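Local coordinates for suppressor protein MPT5 (Saccharomyces cerevisiae, PDB 5BZ1) that binds specific sequence elements in the 3'-UTRs of target mRNAs through its Pumilio RNA-binding domain and so regulates their expression after transcription, at residues A[13-18]-A[26-31]. Sequence-based numbering, arbitrary orientation.
Sequences LDYIKL and RFLQKK. With nucleotides of chain B.
Leu28 of helix 22-32 packs against the short helix 15-19. Its CB points toward that helix, and with CG anti to its own carbonyl carbon (chi1 -63°) the branch follows: CD1 goes mainly to Leu18 CB, 3.8 Å away, while CD2 sits beside the CD1-CE1 edge of the Tyr15 ring, 3.6 Å from Tyr15 CE1, with Leu18 CD1 a little further off. Leu13 CB lies over one face of that ring, toward its rim, and the phenol OH is hydrogen-bonded to the carbonyl O of Leu10. Next to Leu28, Phe27 turns its ring edge to Leu13, in the loop just ahead of helix 15-19; Leu13 CD1 lies 3.7 Å from Phe27 CE2, in the plane of that ring.

This is the first Pumilio repeat, at the N-terminal end of the curved stack of helical repeats; helix 38-49 packs on Tyr15, and Leu65 of helix 62-69 also touches Leu28. Helix 22-32 turns a different side to the RNA. There Gln29 reads the base of A10 of chain B: NE2 donates to N1 at 2.8 Å, and OE1 accepts from N6, nearly straight (174°). Arg26 lays one guanidinium face, offset, over the C4-C5 side of the adenine, and at its edge NH2 donates to O2', 3.1 Å away.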
# COMPACT_ATOMS: atom_id res chain seq x y z
N LEU A 13 31.85 -32.46 15.35
CA LEU A 13 31.14 -31.38 16.03
C LEU A 13 29.68 -31.76 16.29
O LEU A 13 29.05 -32.44 15.47
CB LEU A 13 31.20 -30.09 15.21
CG LEU A 13 32.57 -29.42 15.11
CD1 LEU A 13 32.47 -28.12 14.31
CD2 LEU A 13 33.13 -29.15 16.49
N ASP A 14 29.14 -31.32 17.43
CA ASP A 14 27.72 -31.50 17.72
C ASP A 14 26.96 -30.29 17.19
O ASP A 14 26.74 -29.32 17.92
CB ASP A 14 27.49 -31.68 19.22
CG ASP A 14 26.14 -32.30 19.53
OD1 ASP A 14 25.26 -32.32 18.64
OD2 ASP A 14 25.96 -32.77 20.67
N TYR A 15 26.55 -30.36 15.93
CA TYR A 15 26.00 -29.20 15.23
C TYR A 15 24.69 -28.66 15.80
O TYR A 15 24.50 -27.45 15.86
CB TYR A 15 25.90 -29.48 13.73
CG TYR A 15 27.26 -29.56 13.08
CD1 TYR A 15 27.93 -28.40 12.71
CD2 TYR A 15 27.88 -30.78 12.85
CE1 TYR A 15 29.18 -28.45 12.13
CE2 TYR A 15 29.13 -30.84 12.27
CZ TYR A 15 29.78 -29.68 11.91
OH TYR A 15 31.02 -29.73 11.33
N ILE A 16 23.79 -29.55 16.22
CA ILE A 16 22.51 -29.08 16.75
C ILE A 16 22.69 -28.32 18.07
O ILE A 16 21.98 -27.34 18.33
CB ILE A 16 21.47 -30.22 16.89
CG1 ILE A 16 20.07 -29.65 17.16
CG2 ILE A 16 21.87 -31.21 17.99
CD1 ILE A 16 19.62 -28.65 16.11
N LYS A 17 23.66 -28.75 18.88
CA LYS A 17 23.95 -28.07 20.14
C LYS A 17 24.60 -26.71 19.89
O LYS A 17 24.29 -25.74 20.58
CB LYS A 17 24.84 -28.93 21.03
CG LYS A 17 24.21 -30.26 21.43
CD LYS A 17 22.80 -30.07 21.97
CE LYS A 17 22.05 -31.39 22.05
NZ LYS A 17 20.66 -31.21 22.55
N LEU A 18 25.50 -26.66 18.92
CA LEU A 18 26.16 -25.42 18.54
C LEU A 18 25.16 -24.43 17.93
O LEU A 18 25.25 -23.22 18.13
CB LEU A 18 27.30 -25.68 17.56
CG LEU A 18 28.46 -26.57 18.03
CD1 LEU A 18 29.45 -26.83 16.91
CD2 LEU A 18 29.17 -25.91 19.20
N ARG A 26 27.77 -18.46 16.01
CA ARG A 26 28.73 -17.55 15.39
C ARG A 26 29.93 -18.31 14.82
O ARG A 26 30.47 -17.93 13.79
CB ARG A 26 29.22 -16.50 16.41
CG ARG A 26 28.14 -15.54 16.88
CD ARG A 26 28.70 -14.49 17.82
NE ARG A 26 27.72 -13.46 18.14
CZ ARG A 26 27.44 -12.42 17.35
NH1 ARG A 26 28.07 -12.28 16.19
NH2 ARG A 26 26.53 -11.53 17.72
N PHE A 27 30.32 -19.37 15.51
CA PHE A 27 31.42 -20.23 15.07
C PHE A 27 31.07 -20.92 13.75
O PHE A 27 31.88 -20.96 12.83
CB PHE A 27 31.76 -21.25 16.15
CG PHE A 27 32.74 -22.32 15.72
CD1 PHE A 27 34.10 -22.04 15.61
CD2 PHE A 27 32.30 -23.60 15.43
CE1 PHE A 27 35.00 -23.02 15.22
CE2 PHE A 27 33.20 -24.59 15.04
CZ PHE A 27 34.55 -24.30 14.93
N LEU A 28 29.85 -21.46 13.66
CA LEU A 28 29.41 -22.14 12.45
C LEU A 28 29.29 -21.18 11.27
O LEU A 28 29.58 -21.54 10.13
CB LEU A 28 28.09 -22.87 12.69
CG LEU A 28 28.12 -23.97 13.74
CD1 LEU A 28 26.74 -24.59 13.93
CD2 LEU A 28 29.14 -25.04 13.36
N GLN A 29 28.87 -19.95 11.55
CA GLN A 29 28.76 -18.92 10.52
C GLN A 29 30.14 -18.55 9.98
O GLN A 29 30.30 -18.36 8.77
CB GLN A 29 28.06 -17.68 11.08
CG GLN A 29 26.60 -17.90 11.43
CD GLN A 29 26.00 -16.73 12.17
OE1 GLN A 29 26.00 -15.60 11.66
NE2 GLN A 29 25.50 -16.98 13.37
N LYS A 30 31.11 -18.43 10.87
CA LYS A 30 32.49 -18.13 10.47
C LYS A 30 33.05 -19.25 9.60
O LYS A 30 33.78 -19.00 8.64
CB LYS A 30 33.37 -17.93 11.71
CG LYS A 30 34.84 -17.68 11.39
CD LYS A 30 35.66 -17.47 12.65
CE LYS A 30 37.12 -17.19 12.31
NZ LYS A 30 37.95 -16.98 13.52
N LYS A 31 32.70 -20.49 9.94
CA LYS A 31 33.15 -21.65 9.17
C LYS A 31 32.54 -21.64 7.77
O LYS A 31 33.21 -21.97 6.80
CB LYS A 31 32.79 -22.94 9.91
CG LYS A 31 33.99 -23.81 10.24
CD LYS A 31 35.07 -23.00 10.95
CE LYS A 31 36.30 -23.85 11.22
NZ LYS A 31 37.36 -23.06 11.90
P A B 10 20.11 -8.03 19.28
OP1 A B 10 20.30 -7.35 20.59
OP2 A B 10 20.53 -7.35 18.03
O5' A B 10 20.84 -9.44 19.37
C5' A B 10 20.33 -10.47 20.21
C4' A B 10 21.37 -11.50 20.55
O4' A B 10 21.77 -12.21 19.34
C3' A B 10 22.66 -10.94 21.16
O3' A B 10 23.16 -11.87 22.12
C2' A B 10 23.61 -10.90 19.96
O2' A B 10 24.98 -10.94 20.29
C1' A B 10 23.17 -12.14 19.19
N9 A B 10 23.50 -12.12 17.76
C8 A B 10 23.47 -11.07 16.88
N7 A B 10 23.84 -11.40 15.66
C5 A B 10 24.14 -12.75 15.74
C6 A B 10 24.58 -13.70 14.79
N6 A B 10 24.82 -13.41 13.51
N1 A B 10 24.78 -14.97 15.22
C2 A B 10 24.54 -15.27 16.50
N3 A B 10 24.12 -14.47 17.48
C4 A B 10 23.93 -13.21 17.03